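Local coordinates for Nrps/pks (Streptomyces albus, PDB 4OPE), which probably extends a growing polyketide chain by decarboxylative condensation, as a ketosynthase domain of the "AT-less" type I synthase that makes oxazolomycin, at residues Ile9-Val14 / Lys363-Phe368; Ala412-Ala417 / Glu435-Thr440; Ala534-Arg539 / Ala545-Arg550. One frame throughout, in Å; residues are numbered along the deposited sequence.

Contact 1 of 3, residues Ile9-Val14 / Lys363-Phe368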
loop_
_atom_site.group_PDB
_atom_site.type_symbol
_atom_site.label_atom_id
_atom_site.label_comp_id
_atom_site.label_asym_id
_atom_site.label_seq_id
_atom_site.Cartn_x
_atom_site.Cartn_y
_atom_site.Cartn_z
ATOM N N ILE A 9 18.774 3.682 -10.668
ATOM C CA ILE A 9 17.523 3.391 -11.257
ATOM C C ILE A 9 17.204 4.501 -12.214
ATOM O O ILE A 9 17.487 5.652 -11.905
ATOM C CB ILE A 9 16.438 3.398 -10.220
ATOM C CG1 ILE A 9 16.766 2.400 -9.118
ATOM C CG2 ILE A 9 15.105 3.066 -10.867
ATOM C CD1 ILE A 9 17.002 1.014 -9.627
ATOM N N VAL A 10 16.588 4.157 -13.354
ATOM C CA VAL A 10 16.121 5.133 -14.330
ATOM C C VAL A 10 14.693 4.863 -14.753
ATOM O O VAL A 10 14.178 3.767 -14.575
ATOM C CB VAL A 10 16.970 5.120 -15.597
ATOM C CG1 VAL A 10 18.426 5.463 -15.267
ATOM C CG2 VAL A 10 16.877 3.770 -16.314
ATOM N N ILE A 11 14.063 5.897 -15.281
ATOM C CA ILE A 11 12.736 5.822 -15.785
ATOM C C ILE A 11 12.848 5.713 -17.302
ATOM O O ILE A 11 13.425 6.568 -17.970
ATOM C CB ILE A 11 11.942 7.110 -15.480
ATOM C CG1 ILE A 11 11.645 7.236 -13.991
ATOM C CG2 ILE A 11 10.622 7.178 -16.280
ATOM C CD1 ILE A 11 11.012 8.568 -13.643
ATOM N N VAL A 12 12.215 4.706 -17.860
ATOM C CA VAL A 12 12.312 4.505 -19.282
ATOM C C VAL A 12 10.992 4.600 -20.001
ATOM O O VAL A 12 10.932 4.300 -21.147
ATOM C CB VAL A 12 12.918 3.140 -19.599
ATOM C CG1 VAL A 12 14.247 2.983 -18.898
ATOM C CG2 VAL A 12 11.957 2.009 -19.225
ATOM N N GLY A 13 9.923 4.977 -19.338
ATOM C CA GLY A 13 8.669 5.266 -20.071
ATOM C C GLY A 13 7.672 5.882 -19.128
ATOM O O GLY A 13 7.775 5.715 -17.945
ATOM N N VAL A 14 6.699 6.573 -19.660
ATOM C CA VAL A 14 5.666 7.193 -18.825
ATOM C C VAL A 14 4.386 7.267 -19.609
ATOM O O VAL A 14 4.410 7.409 -20.831
ATOM C CB VAL A 14 6.103 8.622 -18.344
ATOM C CG1 VAL A 14 6.559 9.516 -19.522
ATOM C CG2 VAL A 14 5.029 9.312 -17.492
ATOM N N LYS A 363 4.970 15.997 -15.314
ATOM C CA LYS A 363 5.279 17.365 -15.710
ATOM C C LYS A 363 6.766 17.606 -15.758
ATOM O O LYS A 363 7.235 18.240 -16.643
ATOM C CB LYS A 363 4.654 18.332 -14.752
ATOM C CG LYS A 363 4.859 19.767 -15.146
ATOM C CD LYS A 363 5.025 20.567 -13.871
ATOM C CE LYS A 363 4.609 21.997 -14.064
ATOM N NZ LYS A 363 4.968 22.782 -12.844
ATOM N N VAL A 364 7.519 17.101 -14.808
ATOM C CA VAL A 364 8.969 17.277 -14.837
ATOM C C VAL A 364 9.631 16.518 -16.008
ATOM O O VAL A 364 10.487 17.053 -16.732
ATOM C CB VAL A 364 9.564 16.805 -13.519
ATOM C CG1 VAL A 364 11.087 16.740 -13.586
ATOM C CG2 VAL A 364 9.112 17.752 -12.434
ATOM N N LEU A 365 9.239 15.263 -16.195
ATOM C CA LEU A 365 9.790 14.516 -17.303
ATOM C C LEU A 365 9.601 15.259 -18.610
ATOM O O LEU A 365 10.488 15.286 -19.418
ATOM C CB LEU A 365 9.157 13.130 -17.389
ATOM C CG LEU A 365 9.419 12.268 -16.155
ATOM C CD1 LEU A 365 8.758 10.901 -16.273
ATOM C CD2 LEU A 365 10.907 12.122 -15.871
ATOM N N LEU A 366 8.439 15.835 -18.831
ATOM C CA LEU A 366 8.190 16.583 -20.056
ATOM C C LEU A 366 9.050 17.811 -20.088
ATOM O O LEU A 366 9.540 18.188 -21.122
ATOM C CB LEU A 366 6.712 16.985 -20.188
ATOM C CG LEU A 366 5.843 15.749 -20.399
ATOM C CD1 LEU A 366 4.352 15.946 -20.116
ATOM C CD2 LEU A 366 6.112 15.225 -21.816
ATOM N N GLN A 367 9.247 18.439 -18.952
ATOM C CA GLN A 367 10.138 19.595 -18.931
ATOM C C GLN A 367 11.557 19.167 -19.400
ATOM O O GLN A 367 12.147 19.812 -20.278
ATOM C CB GLN A 367 10.103 20.300 -17.567
ATOM C CG GLN A 367 8.812 21.072 -17.386
ATOM C CD GLN A 367 8.766 21.980 -16.153
ATOM O OE1 GLN A 367 7.996 22.929 -16.091
ATOM N NE2 GLN A 367 9.591 21.697 -15.182
ATOM N N PHE A 368 12.072 18.070 -18.849
ATOM C CA PHE A 368 13.364 17.572 -19.253
ATOM C C PHE A 368 13.370 17.394 -20.764
ATOM O O PHE A 368 14.279 17.910 -21.451
ATOM C CB PHE A 368 13.692 16.249 -18.592
ATOM C CG PHE A 368 14.136 16.347 -17.145
ATOM C CD1 PHE A 368 14.605 17.516 -16.587
ATOM C CD2 PHE A 368 14.124 15.206 -16.350
ATOM C CE1 PHE A 368 15.037 17.544 -15.260
ATOM C CE2 PHE A 368 14.560 15.224 -15.029
ATOM C CZ PHE A 368 15.021 16.405 -14.482
#
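Leu365 reaches from a helix across to Ile11 and Val14 of a strand, and its two methyls make the whole contact. The setting is the thiolase fold, in which helices are buried between layers of sheet: strand 9-17 belongs to the large mixed sheet, and helix 356-370, buried against it, is probably one of the central helices of the fold. All three residues are buried and aliphatic, as suits a place where a sheet and a helix meet through hydrocarbon side chains alone.

Leu365 has the largest share of the buried surface. Its CG stands anti to its own carbonyl carbon (chi1 -62°), which aims the forked end away from the helix and at the strand. Ile11 crosses it at a slant. The CG2 of Ile11 lies 4.2 Å from Leu365 CD1, while the extended arm through CG1 carries Ile11 CD1 up to both methyls of the leucine.

Ile11 and Val14 are three residues apart, so a regular strand would put them on different faces. The psi of Val12, only 7°, breaks the extended course and helps bring Val14 round to the helix side. Asp108 receives the backbone N-H of Val14, and Ala263 of the next strand also packs on Leu365. Val14 and the leucine lie side by side with their ends pointing opposite ways, the beta-branched Val14 CB 4.1 Å from Leu365 CD1.

Contact 2 of 3, residues Ala412-Ala417 / Glu435-Thr440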
loop_
_atom_site.group_PDB
_atom_site.type_symbol
_atom_site.label_atom_id
_atom_site.label_comp_id
_atom_site.label_asym_id
_atom_site.label_seq_id
_atom_site.Cartn_x
_atom_site.Cartn_y
_atom_site.Cartn_z
ATOM N N ALA A 412 27.611 22.862 -19.950
ATOM C CA ALA A 412 26.241 22.566 -19.508
ATOM C C ALA A 412 26.118 21.227 -18.748
ATOM O O ALA A 412 26.537 20.164 -19.241
ATOM C CB ALA A 412 25.282 22.593 -20.694
ATOM N N LEU A 413 25.540 21.311 -17.551
ATOM C CA LEU A 413 25.210 20.140 -16.718
ATOM C C LEU A 413 23.829 19.614 -16.977
ATOM O O LEU A 413 22.951 20.376 -17.369
ATOM C CB LEU A 413 25.264 20.494 -15.234
ATOM C CG LEU A 413 26.653 20.975 -14.814
ATOM C CD1 LEU A 413 26.661 21.381 -13.337
ATOM C CD2 LEU A 413 27.662 19.875 -15.137
ATOM N N PRO A 414 23.631 18.305 -16.740
ATOM C CA PRO A 414 22.298 17.735 -16.833
ATOM C C PRO A 414 21.361 18.420 -15.841
ATOM O O PRO A 414 21.674 18.622 -14.667
ATOM C CB PRO A 414 22.516 16.273 -16.463
ATOM C CG PRO A 414 23.942 15.996 -16.841
ATOM C CD PRO A 414 24.634 17.267 -16.428
ATOM N N ARG A 415 20.224 18.817 -16.360
ATOM C CA ARG A 415 19.228 19.441 -15.595
ATOM C C ARG A 415 18.778 18.537 -14.473
ATOM O O ARG A 415 18.790 17.297 -14.655
ATOM C CB ARG A 415 18.076 19.744 -16.504
ATOM C CG ARG A 415 18.421 20.831 -17.491
ATOM C CD ARG A 415 17.224 21.047 -18.371
ATOM N NE ARG A 415 17.546 21.950 -19.445
ATOM C CZ ARG A 415 18.319 21.655 -20.489
ATOM N NH1 ARG A 415 18.844 20.446 -20.626
ATOM N NH2 ARG A 415 18.557 22.576 -21.400
ATOM N N THR A 416 18.415 19.148 -13.325
ATOM C CA THR A 416 17.891 18.394 -12.172
ATOM C C THR A 416 16.574 18.984 -11.649
ATOM O O THR A 416 16.280 20.172 -11.819
ATOM C CB THR A 416 18.869 18.333 -10.979
ATOM O OG1 THR A 416 19.106 19.655 -10.521
ATOM C CG2 THR A 416 20.185 17.743 -11.371
ATOM N N ALA A 417 15.777 18.136 -11.027
ATOM C CA ALA A 417 14.560 18.598 -10.467
ATOM C C ALA A 417 14.216 17.785 -9.254
ATOM O O ALA A 417 14.645 16.629 -9.079
ATOM C CB ALA A 417 13.443 18.524 -11.477
ATOM N N GLU A 435 17.990 14.739 -15.615
ATOM C CA GLU A 435 17.894 14.584 -17.057
ATOM C C GLU A 435 18.949 13.615 -17.541
ATOM O O GLU A 435 20.007 13.539 -16.929
ATOM C CB GLU A 435 18.151 15.942 -17.681
ATOM C CG GLU A 435 18.166 15.985 -19.185
ATOM C CD GLU A 435 18.605 17.337 -19.721
ATOM O OE1 GLU A 435 19.290 18.087 -18.977
ATOM O OE2 GLU A 435 18.287 17.635 -20.916
ATOM N N SER A 436 18.669 12.878 -18.624
ATOM C CA SER A 436 19.609 11.931 -19.209
ATOM C C SER A 436 20.161 12.424 -20.541
ATOM O O SER A 436 19.382 12.808 -21.434
ATOM C CB SER A 436 18.896 10.631 -19.491
ATOM O OG SER A 436 18.111 10.762 -20.675
ATOM N N VAL A 437 21.477 12.378 -20.693
ATOM C CA VAL A 437 22.075 12.748 -21.959
ATOM C C VAL A 437 22.062 11.524 -22.882
ATOM O O VAL A 437 22.657 10.499 -22.584
ATOM C CB VAL A 437 23.476 13.375 -21.780
ATOM C CG1 VAL A 437 23.353 14.615 -20.881
ATOM C CG2 VAL A 437 24.488 12.372 -21.217
ATOM N N PRO A 438 21.352 11.623 -23.999
ATOM C CA PRO A 438 21.250 10.422 -24.831
ATOM C C PRO A 438 22.619 9.860 -25.287
ATOM O O PRO A 438 23.552 10.610 -25.537
ATOM C CB PRO A 438 20.383 10.883 -26.020
ATOM C CG PRO A 438 19.772 12.216 -25.602
ATOM C CD PRO A 438 20.761 12.814 -24.641
ATOM N N PRO A 439 22.744 8.536 -25.396
ATOM C CA PRO A 439 24.040 8.036 -25.853
ATOM C C PRO A 439 24.275 8.370 -27.324
ATOM O O PRO A 439 23.338 8.729 -28.049
ATOM C CB PRO A 439 23.915 6.523 -25.671
ATOM C CG PRO A 439 22.450 6.256 -25.894
ATOM C CD PRO A 439 21.690 7.508 -25.511
ATOM N N THR A 440 25.525 8.267 -27.754
ATOM C CA THR A 440 25.863 8.516 -29.145
ATOM C C THR A 440 25.139 7.494 -30.025
ATOM O O THR A 440 25.067 6.303 -29.712
ATOM C CB THR A 440 27.387 8.474 -29.371
ATOM O OG1 THR A 440 27.968 7.491 -28.504
ATOM C CG2 THR A 440 28.010 9.844 -29.073
#
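Arg415 and Glu435 meet at the open end of a beta hairpin, where the chain enters strand 416-422 and leaves its antiparallel partner 427-434. The strand pairing runs one step further: Glu435 N donates to Arg415 O at 2.8 Å.

The arginine side chain crosses the glutamate at a slant. Its CB and CG each lie 3.2 Å from Glu435 OE1, and CD remains beside the same oxygen at 3.7 Å. The chain is extended from CG to NE, which brings NH1 up in front of both carboxylate oxygens. NE donates to the backbone O of Trp402, whose indole makes a cation-pi contact with the guanidinium. CZ lies 4.0 Å from both Glu435 oxygens. NH1 forms a salt bridge with Glu435 OE2 at 2.9 Å and a weak hydrogen bond to OE1; the guanidinium and carboxylate planes are 67° apart.

OE1 also accepts from Arg415 N, 2.9 Å away and fairly straight at 162°, nearly along the C-O axis. Pro414 CG packs loosely on Val437 CG1.

One carboxylate thus serves the backbone and side chain of one arginine, and its charge probably strengthens the hold on the backbone N-H and on NH1 while fixing the glutamate's rotation.

Contact 3 of 3, residues Ala534-Arg539 / Ala545-Arg550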
loop_
_atom_site.group_PDB
_atom_site.type_symbol
_atom_site.label_atom_id
_atom_site.label_comp_id
_atom_site.label_asym_id
_atom_site.label_seq_id
_atom_site.Cartn_x
_atom_site.Cartn_y
_atom_site.Cartn_z
ATOM N N ALA A 534 4.400 -17.761 -43.103
ATOM C CA ALA A 534 5.743 -17.754 -43.620
ATOM C C ALA A 534 6.442 -16.476 -43.191
ATOM O O ALA A 534 5.944 -15.353 -43.396
ATOM C CB ALA A 534 5.741 -17.895 -45.147
ATOM N N PRO A 535 7.599 -16.643 -42.582
ATOM C CA PRO A 535 8.395 -15.464 -42.250
ATOM C C PRO A 535 8.921 -14.731 -43.510
ATOM O O PRO A 535 8.739 -15.191 -44.629
ATOM C CB PRO A 535 9.560 -16.048 -41.413
ATOM C CG PRO A 535 9.672 -17.495 -41.854
ATOM C CD PRO A 535 8.271 -17.916 -42.241
ATOM N N ALA A 536 9.609 -13.626 -43.304
ATOM C CA ALA A 536 10.106 -12.840 -44.379
ATOM C C ALA A 536 11.134 -13.617 -45.161
ATOM O O ALA A 536 11.917 -14.341 -44.575
ATOM C CB ALA A 536 10.717 -11.544 -43.858
ATOM N N THR A 537 11.126 -13.414 -46.485
ATOM C CA THR A 537 12.033 -14.071 -47.393
ATOM C C THR A 537 13.357 -13.344 -47.494
ATOM O O THR A 537 14.275 -13.829 -48.160
ATOM C CB THR A 537 11.403 -14.225 -48.808
ATOM O OG1 THR A 537 11.052 -12.940 -49.397
ATOM C CG2 THR A 537 10.207 -15.101 -48.732
ATOM N N GLY A 538 13.447 -12.186 -46.838
ATOM C CA GLY A 538 14.663 -11.379 -46.784
ATOM C C GLY A 538 14.357 -10.086 -46.033
ATOM O O GLY A 538 13.236 -9.882 -45.582
ATOM N N ARG A 539 15.337 -9.198 -45.915
ATOM C CA ARG A 539 15.198 -7.982 -45.090
ATOM C C ARG A 539 14.829 -6.680 -45.831
ATOM O O ARG A 539 14.740 -5.632 -45.207
ATOM C CB ARG A 539 16.468 -7.771 -44.227
ATOM C CG ARG A 539 16.631 -8.728 -42.997
ATOM C CD ARG A 539 15.484 -8.784 -41.929
ATOM N NE ARG A 539 15.162 -7.524 -41.196
ATOM C CZ ARG A 539 14.340 -7.426 -40.127
ATOM N NH1 ARG A 539 13.731 -8.505 -39.620
ATOM N NH2 ARG A 539 14.116 -6.239 -39.545
ATOM N N ALA A 545 7.141 -6.076 -45.117
ATOM C CA ALA A 545 5.742 -5.757 -45.251
ATOM C C ALA A 545 4.900 -6.976 -45.530
ATOM O O ALA A 545 3.909 -7.200 -44.891
ATOM C CB ALA A 545 5.560 -4.743 -46.358
ATOM N N GLU A 546 5.272 -7.780 -46.499
ATOM C CA GLU A 546 4.416 -8.932 -46.856
ATOM C C GLU A 546 4.318 -9.975 -45.723
ATOM O O GLU A 546 3.297 -10.624 -45.534
ATOM C CB GLU A 546 4.895 -9.567 -48.177
ATOM C CG GLU A 546 4.572 -8.725 -49.434
ATOM C CD GLU A 546 5.174 -9.296 -50.742
ATOM O OE1 GLU A 546 6.318 -9.818 -50.708
ATOM O OE2 GLU A 546 4.513 -9.232 -51.817
ATOM N N ALA A 547 5.390 -10.132 -44.969
ATOM C CA ALA A 547 5.431 -11.104 -43.902
ATOM C C ALA A 547 4.562 -10.674 -42.742
ATOM O O ALA A 547 3.853 -11.468 -42.190
ATOM C CB ALA A 547 6.873 -11.295 -43.448
ATOM N N TRP A 548 4.632 -9.393 -42.389
ATOM C CA TRP A 548 3.814 -8.813 -41.370
ATOM C C TRP A 548 2.349 -9.011 -41.626
ATOM O O TRP A 548 1.602 -9.420 -40.735
ATOM C CB TRP A 548 4.117 -7.324 -41.272
ATOM C CG TRP A 548 3.338 -6.616 -40.204
ATOM C CD1 TRP A 548 2.290 -5.715 -40.375
ATOM C CD2 TRP A 548 3.517 -6.766 -38.823
ATOM N NE1 TRP A 548 1.838 -5.310 -39.160
ATOM C CE2 TRP A 548 2.579 -5.941 -38.188
ATOM C CE3 TRP A 548 4.389 -7.518 -38.050
ATOM C CZ2 TRP A 548 2.490 -5.847 -36.809
ATOM C CZ3 TRP A 548 4.305 -7.438 -36.666
ATOM C CH2 TRP A 548 3.361 -6.608 -36.063
ATOM N N VAL A 549 1.913 -8.696 -42.829
ATOM C CA VAL A 549 0.523 -8.931 -43.219
ATOM C C VAL A 549 0.090 -10.410 -43.178
ATOM O O VAL A 549 -1.063 -10.705 -42.809
ATOM C CB VAL A 549 0.238 -8.262 -44.577
ATOM C CG1 VAL A 549 -1.121 -8.635 -45.116
ATOM C CG2 VAL A 549 0.320 -6.749 -44.372
ATOM N N ARG A 550 0.991 -11.341 -43.487
ATOM C CA ARG A 550 0.653 -12.788 -43.280
ATOM C C ARG A 550 0.474 -13.208 -41.815
ATOM O O ARG A 550 -0.189 -14.236 -41.532
ATOM C CB ARG A 550 1.722 -13.721 -43.817
ATOM C CG ARG A 550 2.011 -13.642 -45.292
ATOM C CD ARG A 550 2.900 -14.804 -45.675
ATOM N NE ARG A 550 4.317 -14.613 -45.367
ATOM C CZ ARG A 550 5.157 -13.953 -46.152
ATOM N NH1 ARG A 550 4.748 -13.351 -47.274
ATOM N NH2 ARG A 550 6.415 -13.852 -45.801
HETATM O O HOH W 1 8.435 -12.063 -47.074
#
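Ala536 and Ala547 bring the two backbones closest, their CA atoms 5.0 Å apart, where the extended chain of 534-536 runs past the last turns of helix 541-550. Alanine suits so close an approach, its single methyl giving contact without bulk. The methyl of Ala547 points at the loop and sits 3.6 Å from Ala536 N, while Ala536 CB lies 3.9 Å from Ala547 CB.

Arg550, at the end of the helix, supplies the polar half of the contact. Its aliphatic part bends at chi3 (-80°), and the guanidinium folds back over its own helix, with Glu546 O and Ala547 CA against one face. The edge is thereby turned to the loop. NE donates to Ala534 O at 2.7 Å and NH2 to the same oxygen at 2.9 Å, a side-on grip in which the carbonyl oxygen lies in the guanidinium plane.

The helix packs through its other side on strands 449-455, 496-502 and 524-528, an alpha/beta unit consistent with the linker domain that flanks ketosynthases in modular synthases. Trp548 and Ala545 take part there, and Trp548 NE1 bonds to Leu453 O.

On the loop side, both donors approach Ala534 O from one face of its carbonyl plane; NE is tilted from that plane by 23°, whereas NH2 stands well above it. NH2 also makes a weak bond to Pro535 O. With a leucine in place of Arg550, the carbonyls of Ala534 and Pro535 would probably lose these donors, and the loop would be left freer to lift from the helix. A water accepts from NH2 at 3.0 Å and from Thr537 N, carrying the arginine's reach two residues further, from Pro535 to Thr537.

How the contacts relate
Contacts 1 and 2 are neighbours, their centres 12 Å apart, and both reach the same large sheet. Helix 356-370 joins them: while one side of it faces strand 9-17 in contact 1, Phe368 CE2 packs 3.5 Å from Glu435 N and Val364 CG1 lies 3.6 Å from Ala417 CB in contact 2. Contact 1 is buried, contact 2 at the surface. In related ketosynthases a catalytic histidine lies shortly before this helix in the chain. Contact 3 stands apart, its centre 36 Å from that of contact 1 and 39 Å from that of contact 2, with nearest atoms about 20 and 19 Å away.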